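Local coordinates for protein 33 kDa chaperonin (Thermotoga maritima, PDB 1VQ0) that binds zinc and probably acts as a redox-regulated molecular chaperone that keeps heat-unfolded and oxidatively damaged proteins from aggregating irreversibly, at residues G53-G58 with G146-D151; E150-Y155 with S164-G169; E248-A253 with G271-K276. All coordinates share one frame; numbering follows the deposited sequence.

Contact 1: residues G53-G58 with G146-D151; sequences GRALIG and GEIAED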
ATOM      1  N   GLY A  53      16.760   5.380  15.027  1.00 32.36           N
ATOM      2  CA  GLY A  53      17.694   4.283  15.168  1.00 31.00           C
ATOM      3  C   GLY A  53      16.992   2.933  15.064  1.00 31.62           C
ATOM      4  O   GLY A  53      17.439   2.033  14.371  1.00 33.63           O
ATOM      5  N   ARG A  54      15.868   2.798  15.725  1.00 30.83           N
ATOM      6  CA  ARG A  54      15.156   1.566  15.681  1.00 31.57           C
ATOM      7  C   ARG A  54      14.684   1.246  14.272  1.00 32.50           C
ATOM      8  O   ARG A  54      14.725   0.067  13.840  1.00 32.97           O
ATOM      9  CB  ARG A  54      13.946   1.602  16.567  1.00 32.18           C
ATOM     10  CG  ARG A  54      14.214   1.472  18.090  1.00 35.76           C
ATOM     11  CD  ARG A  54      12.918   1.108  18.859  1.00 33.98           C
ATOM     12  NE  ARG A  54      13.062   1.330  20.287  1.00 37.33           N
ATOM     13  CZ  ARG A  54      12.069   1.218  21.168  1.00 37.73           C
ATOM     14  NH1 ARG A  54      10.863   0.883  20.766  1.00 39.68           N
ATOM     15  NH2 ARG A  54      12.276   1.453  22.451  1.00 29.19           N
ATOM     16  N   ALA A  55      14.254   2.301  13.577  1.00 32.03           N
ATOM     17  CA  ALA A  55      13.768   2.197  12.232  1.00 31.96           C
ATOM     18  C   ALA A  55      14.905   1.814  11.243  1.00 33.08           C
ATOM     19  O   ALA A  55      14.707   0.885  10.436  1.00 31.51           O
ATOM     20  CB  ALA A  55      13.076   3.449  11.806  1.00 31.39           C
ATOM     21  N   LEU A  56      16.075   2.485  11.384  1.00 30.65           N
ATOM     22  CA  LEU A  56      17.305   2.155  10.648  1.00 31.16           C
ATOM     23  C   LEU A  56      17.741   0.712  10.910  1.00 31.56           C
ATOM     24  O   LEU A  56      18.110   0.013  10.002  1.00 30.41           O
ATOM     25  CB  LEU A  56      18.466   3.101  11.012  1.00 30.05           C
ATOM     26  CG  LEU A  56      18.284   4.553  10.618  1.00 33.21           C
ATOM     27  CD1 LEU A  56      19.384   5.508  11.172  1.00 27.99           C
ATOM     28  CD2 LEU A  56      18.237   4.613   9.082  1.00 31.95           C
ATOM     29  N   ILE A  57      17.697   0.278  12.160  1.00 30.78           N
ATOM     30  CA  ILE A  57      18.034  -1.129  12.487  1.00 30.88           C
ATOM     31  C   ILE A  57      17.080  -2.077  11.723  1.00 32.26           C
ATOM     32  O   ILE A  57      17.521  -2.987  11.042  1.00 31.77           O
ATOM     33  CB  ILE A  57      17.987  -1.369  14.001  1.00 29.32           C
ATOM     34  CG1 ILE A  57      19.111  -0.552  14.679  1.00 29.72           C
ATOM     35  CG2 ILE A  57      18.114  -2.859  14.356  1.00 30.29           C
ATOM     36  CD1 ILE A  57      18.864  -0.254  16.166  1.00 24.93           C
ATOM     37  N   GLY A  58      15.782  -1.817  11.846  1.00 33.43           N
ATOM     38  CA  GLY A  58      14.735  -2.524  11.089  1.00 32.90           C
ATOM     39  C   GLY A  58      15.078  -2.678   9.631  1.00 33.82           C
ATOM     40  O   GLY A  58      15.170  -3.784   9.137  1.00 33.95           O
ATOM     41  N   GLY A 146       3.577   0.766  17.974  1.00 36.07           N
ATOM     42  CA  GLY A 146       4.364   2.020  17.822  1.00 36.08           C
ATOM     43  C   GLY A 146       5.775   1.981  18.399  1.00 35.59           C
ATOM     44  O   GLY A 146       6.415   3.007  18.442  1.00 36.20           O
ATOM     45  N   GLU A 147       6.241   0.788  18.812  1.00 34.36           N
ATOM     46  CA  GLU A 147       7.584   0.515  19.243  1.00 35.69           C
ATOM     47  C   GLU A 147       8.493   0.160  18.078  1.00 35.51           C
ATOM     48  O   GLU A 147       9.671  -0.064  18.294  1.00 35.87           O
ATOM     49  CB  GLU A 147       7.584  -0.745  20.158  1.00 37.53           C
ATOM     50  CG  GLU A 147       6.759  -0.636  21.429  1.00 42.43           C
ATOM     51  CD  GLU A 147       7.285   0.400  22.381  1.00 46.36           C
ATOM     52  OE1 GLU A 147       8.518   0.556  22.445  1.00 49.00           O
ATOM     53  OE2 GLU A 147       6.468   1.055  23.055  1.00 48.92           O
ATOM     54  N   ILE A 148       7.927   0.000  16.875  1.00 35.12           N
ATOM     55  CA  ILE A 148       8.663  -0.315  15.619  1.00 34.37           C
ATOM     56  C   ILE A 148       8.951  -1.821  15.390  1.00 35.00           C
ATOM     57  O   ILE A 148       8.558  -2.363  14.368  1.00 34.68           O
ATOM     58  CB  ILE A 148       9.938   0.630  15.411  1.00 35.35           C
ATOM     59  CG1 ILE A 148       9.463   2.091  15.458  1.00 34.47           C
ATOM     60  CG2 ILE A 148      10.627   0.413  14.003  1.00 31.87           C
ATOM     61  CD1 ILE A 148      10.536   3.126  15.422  1.00 35.44           C
ATOM     62  N   ALA A 149       9.629  -2.487  16.327  1.00 33.79           N
ATOM     63  CA  ALA A 149       9.959  -3.904  16.165  1.00 34.14           C
ATOM     64  C   ALA A 149       8.692  -4.657  15.826  1.00 33.61           C
ATOM     65  O   ALA A 149       8.565  -5.261  14.744  1.00 34.31           O
ATOM     66  CB  ALA A 149      10.642  -4.519  17.437  1.00 32.54           C
ATOM     67  N   GLU A 150       7.739  -4.543  16.727  1.00 33.91           N
ATOM     68  CA  GLU A 150       6.505  -5.351  16.630  1.00 35.85           C
ATOM     69  C   GLU A 150       5.626  -4.969  15.439  1.00 32.96           C
ATOM     70  O   GLU A 150       4.937  -5.808  14.894  1.00 33.11           O
ATOM     71  CB  GLU A 150       5.668  -5.243  17.915  1.00 35.77           C
ATOM     72  CG  GLU A 150       4.675  -6.372  18.030  1.00 45.48           C
ATOM     73  CD  GLU A 150       3.770  -6.274  19.242  1.00 50.61           C
ATOM     74  OE1 GLU A 150       3.951  -5.303  20.002  1.00 53.40           O
ATOM     75  OE2 GLU A 150       2.875  -7.165  19.377  1.00 53.20           O
ATOM     76  N   ASP A 151       5.586  -3.670  15.158  1.00 32.54           N
ATOM     77  CA  ASP A 151       4.903  -3.139  13.998  1.00 32.51           C
ATOM     78  C   ASP A 151       5.450  -3.777  12.695  1.00 32.37           C
ATOM     79  O   ASP A 151       4.673  -4.187  11.864  1.00 30.66           O
ATOM     80  CB  ASP A 151       5.058  -1.659  13.935  1.00 33.85           C
ATOM     81  CG  ASP A 151       4.584  -0.950  15.189  1.00 34.52           C
ATOM     82  OD1 ASP A 151       3.413  -1.130  15.632  1.00 27.60           O
ATOM     83  OD2 ASP A 151       5.346  -0.148  15.729  1.00 37.48           O
TER
HETATM   84  O   HOH W   1      10.172   2.427  24.349  1.00 31.74           O
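Arg-54 sets CG beside its backbone N and opposite its carbonyl carbon (chi1 -76°), then runs extended from CG to NE, which carries the guanidinium off helix 46-62 to the turn ahead of helix 149-160. There Glu-147 folds at its second torsion (chi2 -65°) and runs alongside the arginine in the same direction, its carboxylate turned out of the guanidinium plane. A single nitrogen makes the direct bonds. Arg-54 NH1 donates to Glu-147 OE1 at 2.9 Å in a nearly straight salt-bridge bond (170°), and to the backbone Glu-147 O, also at 2.9 Å. Both acceptors lie in the guanidinium plane, whereas OE1 is met on its anti side and somewhat out of the carboxylate plane. A water 3.0 Å from Arg-54 NH2 donates back to Glu-147 OE1, closing a ring that should restrain rotation of the guanidinium.

Nearer the backbone of helix 46-62, Ile-148, at the N-cap of helix 149-160, supplies the apolar part: its CD1 is 3.9 Å from Arg-54 CB, and its CG2 is 4.0 Å from Ala-55 CA. The turn itself is tied down by Asp-151, whose OD2 accepts from Ile-148 N at 2.8 Å while OD1 accepts from Gly-146 N at 3.0 Å through its syn lone pair; OD1 also takes Val-144 N and Ser-145 N. The turn leading into helix 149-160 thus docks on helix 46-62. Val-116 of helix 116-120 touches both Arg-54 and Ile-148, Ala-55 rests on Val-85 and Ala-87 of strand 84-90, and Ile-168 of strand 164-173 packs on Arg-54.

Contact 2: residues E150-Y155 with S164-G169; sequences EDLAYY and SAFSIG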
ATOM      1  N   GLU A 150       7.739  -4.543  16.727  1.00 33.91           N
ATOM      2  CA  GLU A 150       6.505  -5.351  16.630  1.00 35.85           C
ATOM      3  C   GLU A 150       5.626  -4.969  15.439  1.00 32.96           C
ATOM      4  O   GLU A 150       4.937  -5.808  14.894  1.00 33.11           O
ATOM      5  CB  GLU A 150       5.668  -5.243  17.915  1.00 35.77           C
ATOM      6  CG  GLU A 150       4.675  -6.372  18.030  1.00 45.48           C
ATOM      7  CD  GLU A 150       3.770  -6.274  19.242  1.00 50.61           C
ATOM      8  OE1 GLU A 150       3.951  -5.303  20.002  1.00 53.40           O
ATOM      9  OE2 GLU A 150       2.875  -7.165  19.377  1.00 53.20           O
ATOM     10  N   ASP A 151       5.586  -3.670  15.158  1.00 32.54           N
ATOM     11  CA  ASP A 151       4.903  -3.139  13.998  1.00 32.51           C
ATOM     12  C   ASP A 151       5.450  -3.777  12.695  1.00 32.37           C
ATOM     13  O   ASP A 151       4.673  -4.187  11.864  1.00 30.66           O
ATOM     14  CB  ASP A 151       5.058  -1.659  13.935  1.00 33.85           C
ATOM     15  CG  ASP A 151       4.584  -0.950  15.189  1.00 34.52           C
ATOM     16  OD1 ASP A 151       3.413  -1.130  15.632  1.00 27.60           O
ATOM     17  OD2 ASP A 151       5.346  -0.148  15.729  1.00 37.48           O
ATOM     18  N   LEU A 152       6.767  -3.928  12.614  1.00 33.04           N
ATOM     19  CA  LEU A 152       7.453  -4.498  11.458  1.00 33.98           C
ATOM     20  C   LEU A 152       7.244  -5.974  11.382  1.00 33.19           C
ATOM     21  O   LEU A 152       6.978  -6.506  10.311  1.00 34.21           O
ATOM     22  CB  LEU A 152       8.959  -4.241  11.482  1.00 34.10           C
ATOM     23  CG  LEU A 152       9.606  -3.821  10.160  1.00 39.11           C
ATOM     24  CD1 LEU A 152      10.975  -4.154  10.138  1.00 38.60           C
ATOM     25  CD2 LEU A 152       9.078  -4.335   8.991  1.00 37.29           C
ATOM     26  N   ALA A 153       7.301  -6.637  12.529  1.00 32.79           N
ATOM     27  CA  ALA A 153       6.916  -8.079  12.592  1.00 34.50           C
ATOM     28  C   ALA A 153       5.503  -8.337  12.066  1.00 35.45           C
ATOM     29  O   ALA A 153       5.299  -9.239  11.324  1.00 35.76           O
ATOM     30  CB  ALA A 153       7.070  -8.627  14.017  1.00 34.60           C
ATOM     31  N   TYR A 154       4.552  -7.462  12.409  1.00 36.43           N
ATOM     32  CA  TYR A 154       3.175  -7.578  11.924  1.00 36.17           C
ATOM     33  C   TYR A 154       3.029  -7.321  10.417  1.00 35.69           C
ATOM     34  O   TYR A 154       2.272  -8.016   9.736  1.00 38.01           O
ATOM     35  CB  TYR A 154       2.269  -6.666  12.729  1.00 36.14           C
ATOM     36  CG  TYR A 154       0.803  -6.673  12.398  1.00 35.21           C
ATOM     37  CD1 TYR A 154      -0.012  -7.739  12.721  1.00 34.62           C
ATOM     38  CD2 TYR A 154       0.230  -5.576  11.794  1.00 35.14           C
ATOM     39  CE1 TYR A 154      -1.368  -7.733  12.390  1.00 38.23           C
ATOM     40  CE2 TYR A 154      -1.081  -5.535  11.489  1.00 34.98           C
ATOM     41  CZ  TYR A 154      -1.880  -6.581  11.784  1.00 35.64           C
ATOM     42  OH  TYR A 154      -3.170  -6.454  11.435  1.00 38.69           O
ATOM     43  N   TYR A 155       3.739  -6.339   9.901  1.00 34.48           N
ATOM     44  CA  TYR A 155       3.843  -6.135   8.450  1.00 33.60           C
ATOM     45  C   TYR A 155       4.247  -7.494   7.797  1.00 34.80           C
ATOM     46  O   TYR A 155       3.542  -8.048   6.889  1.00 36.52           O
ATOM     47  CB  TYR A 155       4.840  -5.020   8.085  1.00 33.26           C
ATOM     48  CG  TYR A 155       5.273  -5.185   6.686  1.00 31.31           C
ATOM     49  CD1 TYR A 155       4.492  -4.683   5.631  1.00 31.56           C
ATOM     50  CD2 TYR A 155       6.461  -5.893   6.373  1.00 32.79           C
ATOM     51  CE1 TYR A 155       4.871  -4.899   4.282  1.00 37.01           C
ATOM     52  CE2 TYR A 155       6.833  -6.148   5.053  1.00 33.33           C
ATOM     53  CZ  TYR A 155       6.058  -5.644   3.994  1.00 36.86           C
ATOM     54  OH  TYR A 155       6.403  -5.916   2.683  1.00 34.33           O
ATOM     55  N   SER A 164       7.306 -13.632  11.898  1.00 32.49           N
ATOM     56  CA  SER A 164       8.511 -12.905  12.198  1.00 34.22           C
ATOM     57  C   SER A 164       8.583 -12.496  13.650  1.00 35.08           C
ATOM     58  O   SER A 164       7.559 -12.270  14.315  1.00 34.22           O
ATOM     59  CB  SER A 164       8.543 -11.601  11.349  1.00 34.48           C
ATOM     60  OG  SER A 164       8.554 -11.819   9.917  1.00 34.99           O
ATOM     61  N   ALA A 165       9.832 -12.350  14.109  1.00 36.45           N
ATOM     62  CA  ALA A 165      10.177 -11.711  15.386  1.00 35.11           C
ATOM     63  C   ALA A 165      11.326 -10.782  15.129  1.00 35.04           C
ATOM     64  O   ALA A 165      12.330 -11.184  14.521  1.00 36.15           O
ATOM     65  CB  ALA A 165      10.587 -12.755  16.428  1.00 34.17           C
ATOM     66  N   PHE A 166      11.149  -9.532  15.531  1.00 34.67           N
ATOM     67  CA  PHE A 166      12.214  -8.508  15.547  1.00 35.62           C
ATOM     68  C   PHE A 166      12.464  -8.058  16.981  1.00 35.88           C
ATOM     69  O   PHE A 166      11.533  -7.836  17.745  1.00 36.84           O
ATOM     70  CB  PHE A 166      11.854  -7.296  14.711  1.00 34.88           C
ATOM     71  CG  PHE A 166      11.919  -7.496  13.226  1.00 35.84           C
ATOM     72  CD1 PHE A 166      10.933  -8.216  12.552  1.00 34.68           C
ATOM     73  CD2 PHE A 166      12.917  -6.891  12.491  1.00 32.80           C
ATOM     74  CE1 PHE A 166      10.966  -8.357  11.163  1.00 32.25           C
ATOM     75  CE2 PHE A 166      12.983  -7.058  11.140  1.00 31.91           C
ATOM     76  CZ  PHE A 166      11.987  -7.756  10.456  1.00 34.34           C
ATOM     77  N   SER A 167      13.720  -8.006  17.386  1.00 36.61           N
ATOM     78  CA  SER A 167      14.077  -7.364  18.646  1.00 35.03           C
ATOM     79  C   SER A 167      15.116  -6.322  18.393  1.00 34.56           C
ATOM     80  O   SER A 167      16.136  -6.623  17.805  1.00 32.89           O
ATOM     81  CB  SER A 167      14.575  -8.339  19.648  1.00 34.41           C
ATOM     82  OG  SER A 167      14.792  -7.693  20.905  1.00 37.39           O
ATOM     83  N   ILE A 168      14.833  -5.090  18.852  1.00 35.80           N
ATOM     84  CA  ILE A 168      15.572  -3.884  18.457  1.00 35.93           C
ATOM     85  C   ILE A 168      15.762  -2.958  19.648  1.00 36.98           C
ATOM     86  O   ILE A 168      14.836  -2.761  20.434  1.00 38.46           O
ATOM     87  CB  ILE A 168      14.809  -3.100  17.313  1.00 37.23           C
ATOM     88  CG1 ILE A 168      14.666  -3.916  16.019  1.00 36.89           C
ATOM     89  CG2 ILE A 168      15.546  -1.803  16.993  1.00 34.28           C
ATOM     90  CD1 ILE A 168      13.813  -3.243  14.961  1.00 33.63           C
ATOM     91  N   GLY A 169      16.955  -2.372  19.771  1.00 36.45           N
ATOM     92  CA  GLY A 169      17.297  -1.517  20.922  1.00 34.12           C
ATOM     93  C   GLY A 169      18.348  -0.501  20.530  1.00 34.61           C
ATOM     94  O   GLY A 169      19.276  -0.795  19.753  1.00 33.80           O
TER
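Phe-166 projects from strand 164-173 toward Leu-152 and Ala-153 of helix 149-160, and its ring is met by both helix residues. From CB the chain turns so that CG sits beside the backbone N and opposite the carbonyl carbon (chi1 -74°), which directs the ring into the space between strand and helix. Past CG the two ring branches meet different neighbours. On the CD1 branch, CD1 comes 4.0 Å from Ala-153 N, an oblique approach to the helix backbone. On the CD2 branch, CD2 lies 4.1 Å from Leu-152 CD1; further out CE2 closes to 3.7 Å from that same methyl carbon, and CZ, the tip, is 3.8 Å from it. Leu-152 CD1 therefore covers one face, shifted toward the rim: it is 4.0 Å from the centroid of the Phe-166 ring and 26° off the ring normal, a CH-pi contact. Replacing the phenylalanine with an alanine is likely to leave Leu-152 CD1 without its aromatic surface and to open a gap beside Ala-153.

Nearer the start of the strand the backbones come close, with Ala-153 CA 5.1 Å from Ser-164 CA, which two small residues allow. Ala-153 CB is 3.7 Å from Ser-164 O, and Ser-164 CB is 4.0 Å from Ala-153 O. The serine hydroxyl is engaged elsewhere, with Ile-162 O and Gln-186 NE2.

The two short segments run nearly antiparallel (160°), as expected for a helix and strand joined by a short connection. Phe-166 also touches Leu-61 of helix 46-62 and Ala-184 of strand 176-187, which pairs with strand 164-173. Elsewhere on helix 149-160, Tyr-155 packs on strand 123-130, and Tyr-154 meets Phe-137 of the second subunit.

Contact 3: residues E248-A253 with G271-K276; sequences EKAKNA and GEVVCK. With ZN (zinc ion), chain C.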
ATOM      1  N   GLU A 248      24.770  18.100  -8.555  1.00 39.94           N
ATOM      2  CA  GLU A 248      24.004  18.031  -9.795  1.00 40.61           C
ATOM      3  C   GLU A 248      22.510  17.811  -9.496  1.00 40.75           C
ATOM      4  O   GLU A 248      21.647  18.447 -10.091  1.00 40.34           O
ATOM      5  CB  GLU A 248      24.566  16.952 -10.701  1.00 41.08           C
ATOM      6  CG  GLU A 248      24.018  16.983 -12.141  1.00 45.47           C
ATOM      7  CD  GLU A 248      24.454  15.767 -12.953  1.00 51.13           C
ATOM      8  OE1 GLU A 248      24.730  14.708 -12.323  1.00 55.41           O
ATOM      9  OE2 GLU A 248      24.529  15.864 -14.207  1.00 53.63           O
ATOM     10  N   LYS A 249      22.221  16.953  -8.525  1.00 41.79           N
ATOM     11  CA  LYS A 249      20.843  16.655  -8.126  1.00 42.40           C
ATOM     12  C   LYS A 249      20.189  17.847  -7.450  1.00 42.71           C
ATOM     13  O   LYS A 249      19.001  18.120  -7.650  1.00 42.47           O
ATOM     14  CB  LYS A 249      20.786  15.400  -7.228  1.00 42.72           C
ATOM     15  CG  LYS A 249      21.056  14.118  -8.060  1.00 42.36           C
ATOM     16  CD  LYS A 249      21.190  12.852  -7.217  1.00 45.12           C
ATOM     17  CE  LYS A 249      20.877  11.627  -8.078  1.00 50.54           C
ATOM     18  NZ  LYS A 249      21.721  10.484  -7.708  1.00 54.91           N
ATOM     19  N   ALA A 250      20.970  18.571  -6.659  1.00 42.75           N
ATOM     20  CA  ALA A 250      20.446  19.754  -5.981  1.00 42.59           C
ATOM     21  C   ALA A 250      20.090  20.835  -7.000  1.00 42.15           C
ATOM     22  O   ALA A 250      19.071  21.482  -6.868  1.00 42.88           O
ATOM     23  CB  ALA A 250      21.453  20.283  -4.954  1.00 43.11           C
ATOM     24  N   LYS A 251      20.935  21.010  -8.008  1.00 42.21           N
ATOM     25  CA  LYS A 251      20.695  21.979  -9.060  1.00 43.27           C
ATOM     26  C   LYS A 251      19.405  21.614  -9.832  1.00 43.46           C
ATOM     27  O   LYS A 251      18.585  22.483 -10.114  1.00 43.20           O
ATOM     28  CB  LYS A 251      21.908  22.082  -9.991  1.00 43.41           C
ATOM     29  N   ASN A 252      19.222  20.329 -10.119  1.00 43.65           N
ATOM     30  CA  ASN A 252      17.993  19.821 -10.745  1.00 44.19           C
ATOM     31  C   ASN A 252      16.757  20.029  -9.865  1.00 44.88           C
ATOM     32  O   ASN A 252      15.652  20.349 -10.359  1.00 43.63           O
ATOM     33  CB  ASN A 252      18.136  18.326 -11.079  1.00 44.45           C
ATOM     34  CG  ASN A 252      19.112  18.077 -12.230  1.00 45.66           C
ATOM     35  OD1 ASN A 252      19.372  18.970 -13.051  1.00 46.87           O
ATOM     36  ND2 ASN A 252      19.661  16.867 -12.289  1.00 46.74           N
ATOM     37  N   ALA A 253      16.941  19.874  -8.554  1.00 45.36           N
ATOM     38  CA  ALA A 253      15.836  20.114  -7.626  1.00 45.93           C
ATOM     39  C   ALA A 253      15.372  21.567  -7.763  1.00 46.40           C
ATOM     40  O   ALA A 253      14.193  21.860  -7.673  1.00 47.11           O
ATOM     41  CB  ALA A 253      16.241  19.779  -6.168  1.00 46.26           C
ATOM     42  N   GLY A 271      20.317  30.641  -2.805  1.00 50.07           N
ATOM     43  CA  GLY A 271      19.383  29.527  -2.736  1.00 49.81           C
ATOM     44  C   GLY A 271      20.003  28.323  -2.026  1.00 49.49           C
ATOM     45  O   GLY A 271      21.190  27.990  -2.233  1.00 49.14           O
ATOM     46  N   GLU A 272      19.202  27.670  -1.184  1.00 48.31           N
ATOM     47  CA  GLU A 272      19.648  26.477  -0.487  1.00 48.04           C
ATOM     48  C   GLU A 272      18.727  25.290  -0.717  1.00 47.40           C
ATOM     49  O   GLU A 272      17.528  25.428  -0.701  1.00 47.46           O
ATOM     50  CB  GLU A 272      19.800  26.724   1.008  1.00 47.97           C
ATOM     51  CG  GLU A 272      20.537  28.020   1.339  1.00 51.19           C
ATOM     52  CD  GLU A 272      21.018  28.067   2.780  1.00 55.27           C
ATOM     53  OE1 GLU A 272      20.550  27.232   3.586  1.00 59.47           O
ATOM     54  OE2 GLU A 272      21.863  28.930   3.109  1.00 59.18           O
ATOM     55  N   VAL A 273      19.345  24.147  -0.977  1.00 46.32           N
ATOM     56  CA  VAL A 273      18.716  22.847  -0.996  1.00 46.12           C
ATOM     57  C   VAL A 273      19.393  21.992   0.085  1.00 43.70           C
ATOM     58  O   VAL A 273      20.593  21.872   0.134  1.00 42.90           O
ATOM     59  CB  VAL A 273      18.862  22.150  -2.379  1.00 46.67           C
ATOM     60  CG1 VAL A 273      18.038  20.847  -2.444  1.00 48.65           C
ATOM     61  CG2 VAL A 273      18.412  23.073  -3.495  1.00 48.34           C
ATOM     62  N   VAL A 274      18.579  21.420   0.955  1.00 42.35           N
ATOM     63  CA  VAL A 274      19.031  20.546   2.024  1.00 40.82           C
ATOM     64  C   VAL A 274      18.436  19.163   1.714  1.00 40.11           C
ATOM     65  O   VAL A 274      17.246  19.013   1.583  1.00 40.07           O
ATOM     66  CB  VAL A 274      18.529  21.026   3.393  1.00 40.17           C
ATOM     67  CG1 VAL A 274      18.943  20.057   4.483  1.00 38.40           C
ATOM     68  CG2 VAL A 274      19.007  22.427   3.698  1.00 40.32           C
ATOM     69  N   CYS A 275      19.293  18.169   1.567  1.00 40.21           N
ATOM     70  CA  CYS A 275      18.882  16.788   1.360  1.00 38.69           C
ATOM     71  C   CYS A 275      18.240  16.268   2.644  1.00 38.30           C
ATOM     72  O   CYS A 275      18.819  16.345   3.743  1.00 38.08           O
ATOM     73  CB  CYS A 275      20.085  15.925   1.008  1.00 40.22           C
ATOM     74  SG  CYS A 275      19.651  14.188   0.972  1.00 40.04           S
ATOM     75  N   LYS A 276      17.017  15.779   2.509  1.00 37.36           N
ATOM     76  CA  LYS A 276      16.244  15.352   3.681  1.00 36.84           C
ATOM     77  C   LYS A 276      16.840  14.062   4.263  1.00 35.28           C
ATOM     78  O   LYS A 276      16.645  13.774   5.437  1.00 34.80           O
ATOM     79  CB  LYS A 276      14.761  15.169   3.322  1.00 36.18           C
ATOM     80  CG  LYS A 276      14.478  13.938   2.404  1.00 36.91           C
ATOM     81  CD  LYS A 276      13.024  13.878   1.891  1.00 35.58           C
ATOM     82  CE  LYS A 276      12.873  12.647   0.964  1.00 32.69           C
ATOM     83  NZ  LYS A 276      11.476  12.085   0.886  1.00 27.94           N
TER
HETATM   84 ZN    ZN C 300      21.740  13.249   0.879  1.00 40.42          ZN
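Val-273 meets Ala-250 and Ala-253 in a small apolar contact, with one branched residue of strand 271-274 set against two alanines a helical turn apart on helix 247-255. The nearest CA atoms, those of Ala-250 and Val-273, are 6.1 Å apart, a separation that the small alanine side chain permits. Ala-250 CB lies 4.1 Å from Val-273 CB. The valine branches then diverge: CG1, anti to the backbone N (chi1 -173°), comes 4.3 Å from Ala-253 CB, whereas CG2 lies 3.8 Å from the backbone Ala-250 O.

Metal binding is the second kind of interaction. Just beyond the strand, Cys-275 holds SG anti to its backbone N (chi1 172°) and bonds the zinc ion at 2.3 Å. Cys-278 follows it in the chain, and Cys-243 and Cys-245, which precede helix 247-255, complete the four-cysteine site, so the zinc ties the two sides together. With all four sulfurs on the metal, no disulfide is present, consistent with the reduced form of a redox-active centre.

The contact thus lays helix 247-255 against the two-stranded antiparallel sheet near the zinc site. Val-273 pairs through its backbone with Tyr-282 of strand 281-284, and Ala-250 also touches Tyr-282 and Phe-284 of that strand.

Contacts 1 and 2 adjoin, their centres about 7 Å apart. They share Glu-150 and Asp-151 on helix 149-160, which contact 1 joins at its start to helix 46-62 and contact 2 joins to strand 164-173, an outermost strand of the large mixed sheet within this chain. They also touch directly: Ala-149 CB lies 3.4 Å from Phe-166 O. Contact 3 follows later in the chain, with its centre about 29 Å from that of contact 1 and 35 Å from that of contact 2, in the zinc-bearing C-terminal part. The geometry thus separates a helix-covered sheet core from a compact metal module, consistent with a redox switch lying apart from that core.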